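Local coordinates for Blr3880 protein (Bradyrhizobium japonicum, PDB 2OOD) that probably catalyses the zinc-dependent hydrolytic deamination of guanine to xanthine and ammonia in purine breakdown, at residues V292-C297 against Y343-C348; M321-D326 against W379-G384. All blocks are in the same frame, centred on the assembly; numbering follows the deposited sequence.

Interaction 1. Residues V292-C297 against Y343-C348; sequences VVFCPC and YKVGMC
Pro296 and Val345 mark the closest approach of the two backbones, their CA atoms 6.9 Å apart, where the end of strand 291-294 and the first turn of helix 296-301 face one side of helix 335-352. No hydrogen bond crosses this gap; the contact is apolar and buried, and Val345 is the one residue of 343-348 that carries it. Its two methyls divide the work. CG1 stands anti to the backbone N (chi1 165°) and meets the ring tip of Phe294, with Val345 CG1 4.0 Å from Phe294 CZ at an oblique angle to the ring. CG2, beside the backbone N, is turned to the proline, and Val345 CG2 lies 4.2 Å from Pro296 CB. Phe294 and Val345 reach for each other from opposite directions, the phenylalanine having CG anti to its own N (chi1 173°), which extends the ring outward from the strand. Strand 291-294 belongs to the (beta/alpha)8 barrel of the amidohydrolase superfamily, and helix 335-352 is the helix that follows the next barrel strand, 320-323, in the chain. Within 292-297 the proline also backs the ring: Pro296 CD sits 3.5 Å above the plane of the Phe294 ring, offset toward its rim, while Phe307 stacks with the same ring. Cys295 is the N-cap residue before helix 296-301, so Pro296 occupies the first helical position, where a missing N-H costs no helical bond. Ala342, one turn earlier on helix 335-352, adds to the wall against both Phe294 and Pro296. Other side chains of the helix look to the dimer interface: Lys344 NZ forms salt bridges with Asp340 of its own chain and with Asp341 of the second subunit, and the Tyr343 ring meets Phe301 of that subunit.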
ATOM      1  N   VAL A 292      14.297 -17.849   0.846  1.00 30.89           N
ATOM      2  CA  VAL A 292      13.363 -17.171   1.732  1.00 31.95           C
ATOM      3  C   VAL A 292      12.376 -16.408   0.848  1.00 32.27           C
ATOM      4  O   VAL A 292      12.721 -16.002  -0.262  1.00 32.22           O
ATOM      5  CB  VAL A 292      14.093 -16.189   2.695  1.00 31.25           C
ATOM      6  CG1 VAL A 292      14.767 -15.090   1.914  1.00 31.95           C
ATOM      7  CG2 VAL A 292      13.114 -15.591   3.676  1.00 30.76           C
ATOM      8  N   VAL A 293      11.148 -16.237   1.327  1.00 31.11           N
ATOM      9  CA  VAL A 293      10.137 -15.530   0.562  1.00 31.02           C
ATOM     10  C   VAL A 293       9.725 -14.263   1.291  1.00 30.95           C
ATOM     11  O   VAL A 293       9.121 -14.318   2.358  1.00 31.65           O
ATOM     12  CB  VAL A 293       8.886 -16.406   0.325  1.00 31.25           C
ATOM     13  CG1 VAL A 293       7.927 -15.687  -0.596  1.00 30.43           C
ATOM     14  CG2 VAL A 293       9.287 -17.754  -0.260  1.00 31.18           C
ATOM     15  N   PHE A 294      10.065 -13.125   0.690  1.00 30.71           N
ATOM     16  CA  PHE A 294       9.780 -11.795   1.228  1.00 30.56           C
ATOM     17  C   PHE A 294       8.340 -11.376   0.936  1.00 29.93           C
ATOM     18  O   PHE A 294       7.996 -11.080  -0.203  1.00 30.31           O
ATOM     19  CB  PHE A 294      10.799 -10.807   0.615  1.00 31.30           C
ATOM     20  CG  PHE A 294      10.552  -9.350   0.935  1.00 30.00           C
ATOM     21  CD1 PHE A 294       9.958  -8.956   2.126  1.00 30.15           C
ATOM     22  CD2 PHE A 294      10.999  -8.365   0.060  1.00 30.40           C
ATOM     23  CE1 PHE A 294       9.819  -7.606   2.442  1.00 29.34           C
ATOM     24  CE2 PHE A 294      10.866  -7.011   0.368  1.00 29.65           C
ATOM     25  CZ  PHE A 294      10.277  -6.637   1.560  1.00 30.26           C
ATOM     26  N   CYS A 295       7.509 -11.344   1.972  1.00 29.06           N
ATOM     27  CA  CYS A 295       6.104 -10.972   1.828  1.00 30.59           C
ATOM     28  C   CYS A 295       5.798  -9.677   2.571  1.00 29.75           C
ATOM     29  O   CYS A 295       5.157  -9.693   3.614  1.00 30.04           O
ATOM     30  CB  CYS A 295       5.219 -12.091   2.378  1.00 30.43           C
ATOM     31  SG  CYS A 295       5.588 -13.720   1.705  1.00 31.03           S
ATOM     32  N   PRO A 296       6.223  -8.536   2.019  1.00 30.10           N
ATOM     33  CA  PRO A 296       6.016  -7.216   2.616  1.00 29.89           C
ATOM     34  C   PRO A 296       4.596  -6.796   2.978  1.00 30.46           C
ATOM     35  O   PRO A 296       4.386  -6.240   4.051  1.00 31.67           O
ATOM     36  CB  PRO A 296       6.667  -6.280   1.605  1.00 30.68           C
ATOM     37  CG  PRO A 296       6.481  -6.988   0.327  1.00 31.29           C
ATOM     38  CD  PRO A 296       6.807  -8.408   0.675  1.00 30.84           C
ATOM     39  N   CYS A 297       3.624  -7.050   2.109  1.00 29.43           N
ATOM     40  CA  CYS A 297       2.244  -6.664   2.405  1.00 29.71           C
ATOM     41  C   CYS A 297       1.742  -7.324   3.673  1.00 29.26           C
ATOM     42  O   CYS A 297       1.066  -6.700   4.486  1.00 30.04           O
ATOM     43  CB  CYS A 297       1.312  -7.043   1.259  1.00 29.18           C
ATOM     44  SG  CYS A 297       1.539  -6.086  -0.225  1.00 34.46           S
ATOM     45  N   TYR A 343       9.148  -1.875  -1.654  1.00 32.53           N
ATOM     46  CA  TYR A 343       9.975  -0.683  -1.751  1.00 32.87           C
ATOM     47  C   TYR A 343       9.897   0.102  -0.435  1.00 32.71           C
ATOM     48  O   TYR A 343      10.904   0.580   0.074  1.00 33.13           O
ATOM     49  CB  TYR A 343       9.483   0.181  -2.917  1.00 31.77           C
ATOM     50  CG  TYR A 343      10.178   1.510  -3.062  1.00 31.83           C
ATOM     51  CD1 TYR A 343      11.396   1.617  -3.720  1.00 32.22           C
ATOM     52  CD2 TYR A 343       9.626   2.661  -2.522  1.00 31.65           C
ATOM     53  CE1 TYR A 343      12.053   2.851  -3.837  1.00 31.06           C
ATOM     54  CE2 TYR A 343      10.268   3.892  -2.631  1.00 30.86           C
ATOM     55  CZ  TYR A 343      11.479   3.984  -3.289  1.00 30.60           C
ATOM     56  OH  TYR A 343      12.105   5.212  -3.398  1.00 29.17           O
ATOM     57  N   LYS A 344       8.695   0.229   0.114  1.00 33.28           N
ATOM     58  CA  LYS A 344       8.503   0.955   1.359  1.00 33.61           C
ATOM     59  C   LYS A 344       9.286   0.342   2.515  1.00 33.77           C
ATOM     60  O   LYS A 344       9.907   1.059   3.296  1.00 34.93           O
ATOM     61  CB  LYS A 344       7.011   1.029   1.687  1.00 33.50           C
ATOM     62  CG  LYS A 344       6.272   1.919   0.711  1.00 33.68           C
ATOM     63  CD  LYS A 344       4.777   1.949   0.910  1.00 33.47           C
ATOM     64  CE  LYS A 344       4.168   2.933  -0.077  1.00 33.86           C
ATOM     65  NZ  LYS A 344       2.688   2.868  -0.165  1.00 34.24           N
ATOM     66  N   VAL A 345       9.265  -0.982   2.628  1.00 33.38           N
ATOM     67  CA  VAL A 345      10.008  -1.662   3.687  1.00 32.75           C
ATOM     68  C   VAL A 345      11.507  -1.399   3.514  1.00 33.66           C
ATOM     69  O   VAL A 345      12.216  -1.114   4.478  1.00 34.27           O
ATOM     70  CB  VAL A 345       9.745  -3.185   3.651  1.00 31.05           C
ATOM     71  CG1 VAL A 345      10.781  -3.924   4.476  1.00 29.18           C
ATOM     72  CG2 VAL A 345       8.360  -3.466   4.173  1.00 28.79           C
ATOM     73  N   GLY A 346      11.976  -1.481   2.274  1.00 33.34           N
ATOM     74  CA  GLY A 346      13.377  -1.252   1.989  1.00 32.34           C
ATOM     75  C   GLY A 346      13.844   0.168   2.237  1.00 33.23           C
ATOM     76  O   GLY A 346      14.996   0.375   2.611  1.00 32.50           O
HETATM   77  N   MSE A 347      12.976   1.151   2.023  1.00 32.96           N
HETATM   78  CA  MSE A 347      13.368   2.535   2.250  1.00 33.37           C
HETATM   79  C   MSE A 347      13.418   2.825   3.739  1.00 33.32           C
HETATM   80  O   MSE A 347      14.240   3.619   4.188  1.00 33.41           O
HETATM   81  CB  MSE A 347      12.414   3.509   1.559  1.00 37.51           C
HETATM   82  CG  MSE A 347      12.652   3.655   0.055  1.00 42.83           C
HETATM   83 SE   MSE A 347      14.530   4.051  -0.436  1.00 48.49          SE
HETATM   84  CE  MSE A 347      14.759   5.709   0.578  1.00 45.71           C
ATOM     85  N   CYS A 348      12.543   2.185   4.505  1.00 31.02           N
ATOM     86  CA  CYS A 348      12.563   2.382   5.941  1.00 30.45           C
ATOM     87  C   CYS A 348      13.853   1.773   6.460  1.00 29.77           C
ATOM     88  O   CYS A 348      14.422   2.270   7.425  1.00 30.16           O
ATOM     89  CB  CYS A 348      11.356   1.717   6.603  1.00 30.58           C
ATOM     90  SG  CYS A 348       9.802   2.575   6.311  1.00 29.83           S
TER

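Interaction 2. Residues M321-D326 against W379-G384; sequences MSFGTD and WSVTLG. With ZN (zinc ion), chain B; GUN (guanine), chain C.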
HETATM    1  N   MSE A 321      15.825 -15.902  -3.232  1.00 39.08           N
HETATM    2  CA  MSE A 321      14.511 -15.369  -2.877  1.00 39.61           C
HETATM    3  C   MSE A 321      13.451 -15.401  -3.963  1.00 39.42           C
HETATM    4  O   MSE A 321      13.725 -15.637  -5.136  1.00 39.69           O
HETATM    5  CB  MSE A 321      14.626 -13.906  -2.466  1.00 42.74           C
HETATM    6  CG  MSE A 321      15.084 -13.623  -1.066  1.00 47.31           C
HETATM    7 SE   MSE A 321      14.825 -11.707  -0.759  1.00 54.47          SE
HETATM    8  CE  MSE A 321      16.339 -11.019  -1.796  1.00 52.70           C
ATOM      9  N   SER A 322      12.235 -15.104  -3.530  1.00 37.00           N
ATOM     10  CA  SER A 322      11.071 -14.998  -4.391  1.00 36.70           C
ATOM     11  C   SER A 322      10.193 -14.089  -3.549  1.00 35.24           C
ATOM     12  O   SER A 322      10.171 -14.233  -2.335  1.00 36.48           O
ATOM     13  CB  SER A 322      10.398 -16.362  -4.606  1.00 35.41           C
ATOM     14  OG  SER A 322       9.793 -16.853  -3.426  1.00 35.95           O
ATOM     15  N   PHE A 323       9.514 -13.126  -4.159  1.00 34.26           N
ATOM     16  CA  PHE A 323       8.651 -12.244  -3.384  1.00 33.67           C
ATOM     17  C   PHE A 323       7.312 -12.925  -3.215  1.00 33.91           C
ATOM     18  O   PHE A 323       6.983 -13.842  -3.961  1.00 34.34           O
ATOM     19  CB  PHE A 323       8.479 -10.897  -4.085  1.00 32.79           C
ATOM     20  CG  PHE A 323       9.664  -9.984  -3.935  1.00 33.23           C
ATOM     21  CD1 PHE A 323      10.868 -10.457  -3.421  1.00 32.08           C
ATOM     22  CD2 PHE A 323       9.584  -8.653  -4.313  1.00 33.35           C
ATOM     23  CE1 PHE A 323      11.969  -9.613  -3.288  1.00 31.58           C
ATOM     24  CE2 PHE A 323      10.683  -7.805  -4.181  1.00 32.80           C
ATOM     25  CZ  PHE A 323      11.873  -8.293  -3.667  1.00 31.92           C
ATOM     26  N   GLY A 324       6.527 -12.490  -2.241  1.00 33.42           N
ATOM     27  CA  GLY A 324       5.240 -13.124  -2.036  1.00 32.38           C
ATOM     28  C   GLY A 324       4.128 -12.198  -1.605  1.00 31.36           C
ATOM     29  O   GLY A 324       4.371 -11.202  -0.938  1.00 33.60           O
ATOM     30  N   THR A 325       2.903 -12.524  -1.992  1.00 30.30           N
ATOM     31  CA  THR A 325       1.740 -11.724  -1.626  1.00 29.94           C
ATOM     32  C   THR A 325       1.316 -12.150  -0.237  1.00 30.16           C
ATOM     33  O   THR A 325       1.108 -11.332   0.653  1.00 30.07           O
ATOM     34  CB  THR A 325       0.544 -11.972  -2.580  1.00 27.75           C
ATOM     35  OG1 THR A 325       0.308 -13.378  -2.689  1.00 25.85           O
ATOM     36  CG2 THR A 325       0.820 -11.392  -3.955  1.00 26.69           C
ATOM     37  N   ASP A 326       1.210 -13.461  -0.073  1.00 31.70           N
ATOM     38  CA  ASP A 326       0.793 -14.075   1.172  1.00 32.24           C
ATOM     39  C   ASP A 326      -0.663 -13.738   1.460  1.00 33.11           C
ATOM     40  O   ASP A 326      -1.014 -13.386   2.591  1.00 32.65           O
ATOM     41  CB  ASP A 326       1.666 -13.602   2.329  1.00 36.20           C
ATOM     42  CG  ASP A 326       1.472 -14.446   3.573  1.00 40.07           C
ATOM     43  OD1 ASP A 326       1.475 -15.686   3.417  1.00 41.15           O
ATOM     44  OD2 ASP A 326       1.325 -13.893   4.691  1.00 40.81           O
ATOM     45  N   TRP A 379      12.864  -7.887 -11.415  1.00 35.62           N
ATOM     46  CA  TRP A 379      13.690  -9.061 -11.597  1.00 35.73           C
ATOM     47  C   TRP A 379      13.209 -10.032 -10.517  1.00 36.28           C
ATOM     48  O   TRP A 379      13.098 -11.230 -10.749  1.00 37.89           O
ATOM     49  CB  TRP A 379      15.163  -8.721 -11.371  1.00 35.95           C
ATOM     50  CG  TRP A 379      16.061  -9.943 -11.303  1.00 36.09           C
ATOM     51  CD1 TRP A 379      16.580 -10.638 -12.355  1.00 35.77           C
ATOM     52  CD2 TRP A 379      16.509 -10.619 -10.117  1.00 35.81           C
ATOM     53  NE1 TRP A 379      17.323 -11.702 -11.901  1.00 35.80           N
ATOM     54  CE2 TRP A 379      17.295 -11.712 -10.532  1.00 35.57           C
ATOM     55  CE3 TRP A 379      16.321 -10.406  -8.748  1.00 34.53           C
ATOM     56  CZ2 TRP A 379      17.894 -12.588  -9.623  1.00 35.00           C
ATOM     57  CZ3 TRP A 379      16.916 -11.280  -7.844  1.00 34.74           C
ATOM     58  CH2 TRP A 379      17.692 -12.354  -8.287  1.00 35.28           C
ATOM     59  N   SER A 380      12.903  -9.495  -9.336  1.00 36.04           N
ATOM     60  CA  SER A 380      12.435 -10.296  -8.204  1.00 35.59           C
ATOM     61  C   SER A 380      11.103 -11.001  -8.410  1.00 35.28           C
ATOM     62  O   SER A 380      10.889 -12.072  -7.856  1.00 36.15           O
ATOM     63  CB  SER A 380      12.338  -9.436  -6.942  1.00 34.90           C
ATOM     64  OG  SER A 380      13.621  -9.145  -6.422  1.00 34.94           O
ATOM     65  N   VAL A 381      10.203 -10.408  -9.187  1.00 35.23           N
ATOM     66  CA  VAL A 381       8.908 -11.036  -9.427  1.00 34.93           C
ATOM     67  C   VAL A 381       8.914 -11.890 -10.698  1.00 35.04           C
ATOM     68  O   VAL A 381       7.881 -12.424 -11.099  1.00 34.35           O
ATOM     69  CB  VAL A 381       7.776  -9.987  -9.511  1.00 33.82           C
ATOM     70  CG1 VAL A 381       7.683  -9.222  -8.205  1.00 32.77           C
ATOM     71  CG2 VAL A 381       8.029  -9.040 -10.665  1.00 34.55           C
ATOM     72  N   THR A 382      10.083 -12.012 -11.328  1.00 34.61           N
ATOM     73  CA  THR A 382      10.220 -12.823 -12.532  1.00 33.28           C
ATOM     74  C   THR A 382      11.455 -13.713 -12.459  1.00 33.19           C
ATOM     75  O   THR A 382      11.460 -14.678 -11.703  1.00 33.27           O
ATOM     76  CB  THR A 382      10.283 -11.968 -13.818  1.00 32.58           C
ATOM     77  OG1 THR A 382      11.477 -11.180 -13.820  1.00 32.40           O
ATOM     78  CG2 THR A 382       9.055 -11.060 -13.916  1.00 31.56           C
ATOM     79  N   LEU A 383      12.503 -13.395 -13.216  1.00 33.60           N
ATOM     80  CA  LEU A 383      13.709 -14.229 -13.221  1.00 34.41           C
ATOM     81  C   LEU A 383      14.232 -14.575 -11.824  1.00 36.08           C
ATOM     82  O   LEU A 383      14.591 -15.728 -11.548  1.00 34.90           O
ATOM     83  CB  LEU A 383      14.820 -13.567 -14.041  1.00 34.00           C
ATOM     84  CG  LEU A 383      16.078 -14.424 -14.238  1.00 34.71           C
ATOM     85  CD1 LEU A 383      15.710 -15.755 -14.881  1.00 33.87           C
ATOM     86  CD2 LEU A 383      17.071 -13.677 -15.103  1.00 33.70           C
ATOM     87  N   GLY A 384      14.270 -13.573 -10.948  1.00 36.42           N
ATOM     88  CA  GLY A 384      14.741 -13.788  -9.592  1.00 35.53           C
ATOM     89  C   GLY A 384      13.851 -14.749  -8.835  1.00 35.36           C
ATOM     90  O   GLY A 384      14.329 -15.618  -8.115  1.00 35.80           O
TER
HETATM   91 ZN    ZN B 500       1.909 -17.789   4.693  1.00 33.03          ZN
HETATM   92  N9  GUN C 600       2.042 -20.004   9.166  1.00 63.26           N
HETATM   93  C8  GUN C 600       1.633 -20.031  10.457  1.00 63.96           C
HETATM   94  N7  GUN C 600       1.175 -18.868  10.820  1.00 64.25           N
HETATM   95  C5  GUN C 600       1.249 -18.009   9.780  1.00 63.49           C
HETATM   96  C6  GUN C 600       0.904 -16.632   9.581  1.00 62.71           C
HETATM   97  O6  GUN C 600       0.403 -15.952  10.485  1.00 62.78           O
HETATM   98  N1  GUN C 600       1.136 -16.078   8.324  1.00 60.92           N
HETATM   99  C2  GUN C 600       1.690 -16.833   7.301  1.00 59.16           C
HETATM  100  N2  GUN C 600       1.900 -16.261   6.055  1.00 54.36           N
HETATM  101  N3  GUN C 600       2.013 -18.102   7.477  1.00 60.63           N
HETATM  102  C4  GUN C 600       1.818 -18.723   8.686  1.00 63.12           C
HETATM  103  O   HOH W   1      16.650 -15.393  -5.873  1.00 38.28           O
HETATM  104  O   HOH W   2      13.208 -12.914  -6.191  1.00 39.91           O
HETATM  105  O   HOH W   3       9.036 -14.039  -6.793  1.00 34.81           O
HETATM  106  O   HOH W   4       0.005 -16.106   4.939  1.00 45.49           O
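Phe323 and Ser380 pair an aromatic face with a serine methylene, where the last strand of the (beta/alpha)8 barrel, 320-323, meets the end of helix 374-380 and the turn into helix 383-388. The Phe323 side chain leaves the strand with CB directed toward 379-384, and a chi1 of -77° sets CG beside the backbone N, bringing one ring face under the serine. Phe323 CG is 4.1 Å from Ser380 CB; farther along the ring, Phe323 CE2 has Ser380 CB at 3.6 Å, and CE1 and CZ run under the hydroxyl, with Phe323 CZ 3.4 Å from Ser380 OG. On one flank, Phe323 CD2 has Val381 CG1 at 4.4 Å, oblique to the ring. Ser380 CB itself stands 3.5 Å from the ring centroid and 12° off the normal, a CH-pi contact almost centred on the face. The serine hydroxyl has its hydrogen bond to the Arg376 carbonyl, one helical turn back. With an alanine in place of Phe323, the methylene of Ser380 would probably lose its aromatic face, and a gap would open between the strand and the helix end. Three waters bridge the two backbones: one accepts from Phe323 N and donates to Ser380 O, another donates to Ser380 O and weakly to Met321 O, and a third links Met321 N with Gly384 O. Past the strand, 321-326 runs on to the active site, where Asp326 OD1 binds zinc at 2.5 Å beside His79, His81 and His234, with guanine N2 also on the metal; Ser298 OG hydrogen-bonds the other carboxylate oxygen, OD2. The turn in 379-384 is closed on a single acceptor, Trp379 O, which accepts from both Thr382 N and Gly384 N, and Gly384 CA rests 3.3 Å above the Trp379 ring plane, toward its rim.

The centres of interactions 1 and 2 lie 11 Å apart in one catalytic barrel, on adjacent parallel strands 291-294 and 320-323. Backbone pairing joins them: Phe294 N is 3.2 Å from Ser322 O, and Phe294 O is 2.9 Å from Gly324 N, both probable hydrogen bonds, while the rings of Phe294 and Phe323 meet edge to face. The segments of the two interactions alternate along the chain, 292-297, 321-326, 343-348, 379-384, so the chain leaves strand 320-323 of interaction 2 to supply the helix of interaction 1. Interaction 1 connects the barrel wall to a helix at the dimer interface, and interaction 2 packs the neighbouring strand, leading to zinc ligand Asp326, against the junction of helices 374-380 and 383-388.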